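Local coordinates for genome polyprotein (Enterovirus A71, PDB 6HLW), which is the cytosolic part of the viral 3A protein, which probably recruits host proteins to the membranes where the genome is replicated, at residues B[25-28]-B[32-35]. Numbering follows the deposited sequence.
Sequences RQYC and GWII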
loop_
_atom_site.group_PDB
_atom_site.type_symbol
_atom_site.label_atom_id
_atom_site.label_comp_id
_atom_site.label_asym_id
_atom_site.label_seq_id
_atom_site.Cartn_x
_atom_site.Cartn_y
_atom_site.Cartn_z
ATOM N N ARG B 25 -7.829 -10.425 -6.914
ATOM C CA ARG B 25 -8.120 -9.467 -5.855
ATOM C C ARG B 25 -9.617 -9.439 -5.556
ATOM O O ARG B 25 -10.029 -9.381 -4.397
ATOM C CB ARG B 25 -7.636 -8.069 -6.247
ATOM C CG ARG B 25 -6.122 -7.938 -6.352
ATOM C CD ARG B 25 -5.467 -7.807 -4.986
ATOM N NE ARG B 25 -4.017 -7.670 -5.088
ATOM C CZ ARG B 25 -3.210 -7.432 -4.059
ATOM N NH1 ARG B 25 -3.705 -7.296 -2.836
ATOM N NH2 ARG B 25 -1.902 -7.325 -4.252
ATOM N N GLN B 26 -10.426 -9.492 -6.607
ATOM C CA GLN B 26 -11.875 -9.456 -6.456
ATOM C C GLN B 26 -12.400 -10.769 -5.879
ATOM O O GLN B 26 -13.335 -10.771 -5.080
ATOM C CB GLN B 26 -12.548 -9.165 -7.797
ATOM C CG GLN B 26 -14.033 -8.864 -7.683
ATOM C CD GLN B 26 -14.693 -8.632 -9.029
ATOM O OE1 GLN B 26 -15.139 -7.525 -9.330
ATOM N NE2 GLN B 26 -14.765 -9.680 -9.844
ATOM N N TYR B 27 -11.800 -11.884 -6.284
ATOM C CA TYR B 27 -12.202 -13.191 -5.774
ATOM C C TYR B 27 -11.951 -13.285 -4.274
ATOM O O TYR B 27 -12.827 -13.706 -3.518
ATOM C CB TYR B 27 -11.454 -14.313 -6.500
ATOM C CG TYR B 27 -11.844 -15.702 -6.038
ATOM C CD1 TYR B 27 -13.046 -16.275 -6.433
ATOM C CD2 TYR B 27 -11.008 -16.441 -5.212
ATOM C CE1 TYR B 27 -13.407 -17.544 -6.014
ATOM C CE2 TYR B 27 -11.359 -17.712 -4.789
ATOM C CZ TYR B 27 -12.560 -18.258 -5.193
ATOM O OH TYR B 27 -12.915 -19.521 -4.776
ATOM N N CYS B 28 -10.754 -12.891 -3.851
ATOM C CA CYS B 28 -10.411 -12.874 -2.434
ATOM C C CYS B 28 -11.360 -11.957 -1.668
ATOM O O CYS B 28 -11.769 -12.264 -0.549
ATOM C CB CYS B 28 -8.962 -12.422 -2.235
ATOM S SG CYS B 28 -7.711 -13.579 -2.856
ATOM N N GLY B 32 -14.314 -12.947 1.143
ATOM C CA GLY B 32 -14.086 -12.382 2.461
ATOM C C GLY B 32 -12.671 -12.596 2.963
ATOM O O GLY B 32 -12.362 -12.291 4.115
ATOM N N TRP B 33 -11.807 -13.118 2.097
ATOM C CA TRP B 33 -10.423 -13.396 2.465
ATOM C C TRP B 33 -9.650 -12.109 2.737
ATOM O O TRP B 33 -8.701 -12.102 3.523
ATOM C CB TRP B 33 -9.736 -14.204 1.361
ATOM C CG TRP B 33 -10.297 -15.587 1.194
ATOM C CD1 TRP B 33 -11.151 -16.234 2.038
ATOM C CD2 TRP B 33 -10.045 -16.489 0.109
ATOM N NE1 TRP B 33 -11.445 -17.483 1.549
ATOM C CE2 TRP B 33 -10.779 -17.665 0.367
ATOM C CE3 TRP B 33 -9.270 -16.418 -1.053
ATOM C CZ2 TRP B 33 -10.760 -18.760 -0.495
ATOM C CZ3 TRP B 33 -9.254 -17.506 -1.906
ATOM C CH2 TRP B 33 -9.994 -18.661 -1.623
ATOM N N ILE B 34 -10.060 -11.025 2.084
ATOM C CA ILE B 34 -9.469 -9.710 2.320
ATOM C C ILE B 34 -10.561 -8.649 2.399
ATOM O O ILE B 34 -11.487 -8.629 1.586
ATOM C CB ILE B 34 -8.452 -9.330 1.219
ATOM C CG1 ILE B 34 -9.080 -9.455 -0.174
ATOM C CG2 ILE B 34 -7.210 -10.207 1.333
ATOM C CD1 ILE B 34 -8.174 -9.001 -1.304
ATOM N N ILE B 35 -10.449 -7.775 3.396
ATOM C CA ILE B 35 -11.434 -6.724 3.625
ATOM C C ILE B 35 -10.866 -5.373 3.198
ATOM O O ILE B 35 -9.786 -4.989 3.648
ATOM C CB ILE B 35 -11.859 -6.653 5.109
ATOM C CG1 ILE B 35 -12.370 -8.013 5.590
ATOM C CG2 ILE B 35 -12.943 -5.599 5.308
ATOM C CD1 ILE B 35 -11.295 -8.913 6.167
#
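Trp33 and Ile34 fold back from the Schellman motif that ends helix 22-30 and close over Tyr27 and Cys28 on its last turns. Gly32, with a phi of 75°, turns the chain out of the helix so that two bulky side chains return on either side of Cys28. The carbonyl of Cys28 faces this turn, and its O atom accepts weak hydrogen bonds from Trp33 N at 2.8 Å and from Ile34 N at 3.4 Å.

The indole spans the step between Tyr27 and Cys28. Its six-membered ring makes an offset edge-to-face pair with Tyr27, the tyrosine edge directed toward the indole face and the planes turned 84° apart. Tyr27 CG lies anti to the backbone N, which brings CE2 to 3.6 Å from Trp33 CZ3. Cys28 meets the same indole differently: Cys28 SG lies at the indole edge, near its plane, 3.7 Å from Trp33 CE3, in a sulfur-aromatic contact.

Ile12 and Leu15 of helix 9-18 pack against Trp33 and Leu16 against Cys28, joining the end of helix 22-30 to the other arm of the helical hairpin. Arg25, on helix 22-30, forms salt bridges with Asp20 and with an acidic side chain of another protein, whose strand also pairs antiparallel with Ile35, so the turn leads directly into the intermolecular sheet.

Ile34 supplies the second bump. Its CG1 branch, set between the backbone N and carbonyl carbon (chi1 53°), reaches back to the groove between Arg25 and Cys28, which lie about one turn apart along the helix; there Ile34 CD1 sits 3.6 Å from Arg25 O and 3.6 Å from Cys28 CB.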